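Long-range contact in P91 (PDB 4ZI5), which hydrolyses phosphotriesters as a promiscuous activity of a dienelactone hydrolase-like enzyme of the alpha/beta hydrolase fold: residues H33-V47 / A58-F70. Numbering follows the deposited sequence. Where two conformers were deposited one is given.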
# COMPACT_ATOMS: atom_id res chain seq x y z
N HIS A 33 -5.32 -14.85 -21.88
CA HIS A 33 -6.43 -13.91 -21.94
C HIS A 33 -6.00 -12.60 -22.56
O HIS A 33 -4.98 -12.01 -22.18
CB HIS A 33 -6.96 -13.64 -20.55
CG HIS A 33 -7.56 -14.85 -19.90
ND1 HIS A 33 -8.89 -14.91 -19.55
CD2 HIS A 33 -7.01 -16.03 -19.53
CE1 HIS A 33 -9.14 -16.09 -19.02
NE2 HIS A 33 -8.02 -16.79 -18.98
N TRP A 34 -6.80 -12.12 -23.51
CA TRP A 34 -6.54 -10.83 -24.14
C TRP A 34 -7.85 -10.21 -24.67
O TRP A 34 -8.88 -10.90 -24.83
CB TRP A 34 -5.47 -10.98 -25.25
CG TRP A 34 -6.00 -11.46 -26.56
CD1 TRP A 34 -6.18 -10.71 -27.71
CD2 TRP A 34 -6.48 -12.78 -26.87
NE1 TRP A 34 -6.74 -11.49 -28.69
CE2 TRP A 34 -6.91 -12.76 -28.21
CE3 TRP A 34 -6.58 -13.97 -26.14
CZ2 TRP A 34 -7.46 -13.89 -28.84
CZ3 TRP A 34 -7.13 -15.10 -26.77
CH2 TRP A 34 -7.56 -15.05 -28.10
N ASP A 35 -7.80 -8.90 -24.90
CA ASP A 35 -8.90 -8.17 -25.53
C ASP A 35 -8.68 -8.15 -27.04
O ASP A 35 -7.76 -7.48 -27.52
CB ASP A 35 -8.93 -6.73 -24.98
CG ASP A 35 -10.12 -5.91 -25.47
OD1 ASP A 35 -10.95 -6.36 -26.30
OD2 ASP A 35 -10.27 -4.80 -24.94
N GLU A 36 -9.52 -8.87 -27.79
CA GLU A 36 -9.49 -8.83 -29.28
C GLU A 36 -9.83 -7.46 -29.84
O GLU A 36 -9.45 -7.13 -30.96
CB GLU A 36 -10.47 -9.84 -29.90
CG GLU A 36 -10.17 -11.29 -29.59
CD GLU A 36 -11.07 -12.26 -30.36
OE1 GLU A 36 -12.08 -12.73 -29.81
OE2 GLU A 36 -10.76 -12.57 -31.52
N GLY A 37 -10.55 -6.65 -29.05
CA GLY A 37 -10.85 -5.26 -29.42
C GLY A 37 -9.65 -4.34 -29.47
O GLY A 37 -9.70 -3.29 -30.12
N LYS A 38 -8.57 -4.71 -28.79
CA LYS A 38 -7.32 -3.97 -28.81
C LYS A 38 -6.34 -4.62 -29.78
O LYS A 38 -6.12 -5.83 -29.75
CB LYS A 38 -6.74 -3.95 -27.40
CG LYS A 38 -5.46 -3.15 -27.24
CD LYS A 38 -5.19 -2.94 -25.75
CE LYS A 38 -3.89 -2.20 -25.48
NZ LYS A 38 -3.51 -2.32 -24.05
N SER A 39 -5.72 -3.81 -30.62
CA SER A 39 -4.80 -4.32 -31.63
C SER A 39 -3.34 -4.06 -31.23
O SER A 39 -3.04 -3.02 -30.65
CB SER A 39 -5.14 -3.69 -32.97
OG SER A 39 -4.72 -4.53 -34.02
N GLY A 40 -2.46 -4.99 -31.53
CA GLY A 40 -1.02 -4.77 -31.40
C GLY A 40 -0.42 -5.21 -30.07
O GLY A 40 -1.15 -5.63 -29.15
N PRO A 41 0.92 -5.11 -29.94
CA PRO A 41 1.58 -5.62 -28.75
C PRO A 41 1.18 -4.82 -27.52
O PRO A 41 0.80 -3.65 -27.63
CB PRO A 41 3.08 -5.44 -29.07
CG PRO A 41 3.15 -5.29 -30.56
CD PRO A 41 1.89 -4.54 -30.89
N ARG A 42 1.18 -5.47 -26.37
CA ARG A 42 0.76 -4.82 -25.12
C ARG A 42 1.48 -5.47 -23.98
O ARG A 42 2.00 -6.58 -24.13
CB ARG A 42 -0.76 -4.93 -24.94
CG ARG A 42 -1.25 -6.34 -24.63
CD ARG A 42 -2.64 -6.63 -25.15
NE ARG A 42 -2.68 -6.71 -26.61
CZ ARG A 42 -3.77 -6.94 -27.35
NH1 ARG A 42 -4.94 -7.12 -26.78
NH2 ARG A 42 -3.65 -7.00 -28.67
N PRO A 43 1.52 -4.81 -22.81
CA PRO A 43 2.21 -5.49 -21.72
C PRO A 43 1.59 -6.85 -21.36
O PRO A 43 0.36 -7.01 -21.39
CB PRO A 43 2.11 -4.51 -20.56
CG PRO A 43 1.89 -3.18 -21.21
CD PRO A 43 1.07 -3.46 -22.43
N GLY A 44 2.47 -7.79 -21.01
CA GLY A 44 2.10 -9.17 -20.66
C GLY A 44 2.26 -9.44 -19.17
O GLY A 44 3.20 -8.93 -18.53
N VAL A 45 1.34 -10.22 -18.60
CA VAL A 45 1.40 -10.61 -17.19
C VAL A 45 1.21 -12.12 -17.07
O VAL A 45 0.22 -12.68 -17.59
CB VAL A 45 0.31 -9.90 -16.34
CG1 VAL A 45 0.47 -10.23 -14.85
CG2 VAL A 45 0.39 -8.38 -16.52
N VAL A 46 2.14 -12.77 -16.38
CA VAL A 46 1.94 -14.16 -15.99
C VAL A 46 1.20 -14.21 -14.67
O VAL A 46 1.57 -13.48 -13.75
CB VAL A 46 3.27 -14.91 -15.76
CG1 VAL A 46 3.00 -16.38 -15.49
CG2 VAL A 46 4.18 -14.76 -16.96
N VAL A 47 0.19 -15.07 -14.57
CA VAL A 47 -0.60 -15.21 -13.36
C VAL A 47 -0.28 -16.57 -12.80
O VAL A 47 -0.64 -17.57 -13.42
CB VAL A 47 -2.10 -15.09 -13.61
CG1 VAL A 47 -2.88 -15.26 -12.30
CG2 VAL A 47 -2.43 -13.75 -14.30
N ALA A 58 -7.73 -18.28 -10.74
CA ALA A 58 -6.56 -17.73 -11.47
C ALA A 58 -6.98 -17.23 -12.84
O ALA A 58 -6.54 -16.18 -13.30
CB ALA A 58 -5.46 -18.75 -11.57
N LYS A 59 -7.85 -18.01 -13.49
CA LYS A 59 -8.35 -17.64 -14.81
C LYS A 59 -9.14 -16.32 -14.79
O LYS A 59 -9.04 -15.53 -15.72
CB LYS A 59 -9.20 -18.76 -15.41
CG LYS A 59 -8.43 -20.04 -15.68
CD LYS A 59 -9.35 -21.19 -16.02
CE LYS A 59 -8.52 -22.41 -16.35
NZ LYS A 59 -9.39 -23.60 -16.53
N GLU A 60 -9.92 -16.11 -13.73
CA GLU A 60 -10.66 -14.85 -13.57
C GLU A 60 -9.75 -13.66 -13.40
O GLU A 60 -10.05 -12.58 -13.94
CB GLU A 60 -11.67 -14.95 -12.41
CG GLU A 60 -12.42 -13.69 -12.04
CD GLU A 60 -13.25 -13.07 -13.15
OE1 GLU A 60 -13.56 -13.70 -14.18
OE2 GLU A 60 -13.58 -11.88 -12.98
N ARG A 61 -8.65 -13.83 -12.68
CA ARG A 61 -7.68 -12.75 -12.54
C ARG A 61 -7.01 -12.41 -13.86
O ARG A 61 -6.81 -11.22 -14.19
CB ARG A 61 -6.67 -13.07 -11.40
CG ARG A 61 -7.29 -13.33 -10.03
CD ARG A 61 -8.33 -12.28 -9.65
NE ARG A 61 -9.10 -12.41 -8.42
CZ ARG A 61 -10.11 -13.26 -8.19
NH1 ARG A 61 -10.79 -13.17 -7.04
NH2 ARG A 61 -10.44 -14.20 -9.08
N ALA A 62 -6.71 -13.43 -14.66
CA ALA A 62 -6.18 -13.21 -16.01
C ALA A 62 -7.19 -12.47 -16.87
O ALA A 62 -6.83 -11.54 -17.57
CB ALA A 62 -5.81 -14.53 -16.66
N ARG A 63 -8.48 -12.84 -16.76
CA ARG A 63 -9.54 -12.13 -17.49
C ARG A 63 -9.61 -10.67 -17.07
O ARG A 63 -9.68 -9.77 -17.92
CB ARG A 63 -10.90 -12.80 -17.28
CG ARG A 63 -11.98 -12.23 -18.17
CD ARG A 63 -13.36 -12.64 -17.68
NE ARG A 63 -13.67 -11.96 -16.43
CZ ARG A 63 -14.04 -10.68 -16.29
NH1 ARG A 63 -14.20 -9.89 -17.35
NH2 ARG A 63 -14.24 -10.19 -15.07
N ARG A 64 -9.55 -10.42 -15.77
CA ARG A 64 -9.58 -9.02 -15.26
C ARG A 64 -8.39 -8.21 -15.77
O ARG A 64 -8.52 -7.04 -16.13
CB ARG A 64 -9.64 -9.00 -13.73
CG ARG A 64 -10.94 -9.55 -13.17
CD ARG A 64 -10.94 -9.55 -11.65
NE ARG A 64 -12.08 -10.30 -11.13
CZ ARG A 64 -12.36 -10.47 -9.85
NH1 ARG A 64 -11.57 -9.94 -8.90
NH2 ARG A 64 -13.43 -11.16 -9.49
N LEU A 65 -7.21 -8.82 -15.81
CA LEU A 65 -6.04 -8.20 -16.42
C LEU A 65 -6.23 -7.87 -17.92
O LEU A 65 -5.82 -6.80 -18.38
CB LEU A 65 -4.83 -9.07 -16.23
CG LEU A 65 -4.31 -9.14 -14.80
CD1 LEU A 65 -3.32 -10.27 -14.65
CD2 LEU A 65 -3.70 -7.82 -14.34
N ALA A 66 -6.81 -8.79 -18.68
CA ALA A 66 -7.12 -8.51 -20.10
C ALA A 66 -8.06 -7.28 -20.23
O ALA A 66 -7.87 -6.43 -21.10
CB ALA A 66 -7.74 -9.72 -20.75
N ASP A 67 -9.03 -7.18 -19.34
CA ASP A 67 -9.95 -6.03 -19.29
C ASP A 67 -9.24 -4.72 -18.92
O ASP A 67 -9.70 -3.66 -19.31
CB ASP A 67 -11.10 -6.38 -18.34
CG ASP A 67 -12.15 -5.30 -18.25
OD1 ASP A 67 -12.84 -5.04 -19.25
OD2 ASP A 67 -12.26 -4.72 -17.15
N LEU A 68 -8.10 -4.79 -18.23
CA LEU A 68 -7.24 -3.61 -17.97
C LEU A 68 -6.29 -3.27 -19.08
O LEU A 68 -5.50 -2.33 -18.93
CB LEU A 68 -6.45 -3.80 -16.66
CG LEU A 68 -7.32 -3.90 -15.41
CD1 LEU A 68 -6.50 -4.40 -14.24
CD2 LEU A 68 -7.96 -2.55 -15.08
N GLY A 69 -6.34 -4.02 -20.19
CA GLY A 69 -5.51 -3.75 -21.36
C GLY A 69 -4.24 -4.60 -21.46
O GLY A 69 -3.40 -4.34 -22.31
N PHE A 70 -4.09 -5.62 -20.61
CA PHE A 70 -2.91 -6.48 -20.64
C PHE A 70 -3.19 -7.78 -21.40
O PHE A 70 -4.33 -8.13 -21.68
CB PHE A 70 -2.45 -6.77 -19.21
CG PHE A 70 -2.17 -5.52 -18.42
CD1 PHE A 70 -1.15 -4.69 -18.80
CD2 PHE A 70 -2.98 -5.15 -17.38
CE1 PHE A 70 -0.90 -3.49 -18.11
CE2 PHE A 70 -2.75 -3.98 -16.68
CZ PHE A 70 -1.71 -3.14 -17.06
O HOH W 1 -5.70 -7.12 -23.92
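Strand 42-47 and helix 58-67 run nearly antiparallel, at 167°, with their axes 9.0 Å apart at closest approach; strand 33-34 packs against the same helix near Arg63 and Ala66. The His33 ring lies against the helix. Ala62 CB sits over one face in a CH-pi contact, 3.8 Å from the ring centroid, and Arg63 N lies over that face too. His33 CG stands anti to the carbonyl carbon (chi1 -64°), which lays the ring along this turn of the helix. His33 NE2 is hydrogen-bonded to Glu31. Ala66 CB rests on the backbone of His33 and Trp34. Further along, Leu65 CD1 meets Val47 CG2 tip to tip at 3.6 Å, and the Leu65 and Val45 side chains cross at about a right angle. Pro43 CB touches the edge of the Phe70 ring, 3.7 Å from Phe70 CD1. Gly69 has positive phi and ends the helix in a Schellman motif. The extended chain of Lys38 carries NZ to Gly69 O, 2.7 Å away, in the carbonyl plane on a lone pair. Arg42 folds back into the loop. Its NE and NH2 both grip Gly40 O, while NH1 donates to Asp35 O at 2.9 Å, in the guanidinium plane. A water links Arg42 NH1 and Asp35 N to Phe70 O. A leucine in place of Arg42 would probably leave Gly40 O without the NE and NH2 donors, take one donor from the water and from Asp35 O, and let the 35-40 loop move. Val45, Val47 and Leu65 also pack on strand 125-130, and helix 231-248 touches Val45 and Leu65. The contact belongs to the beta-alpha-beta crossover from strand 42-48 through helix 56-67 to the parallel strand 71-74, part of the alpha/beta hydrolase fold.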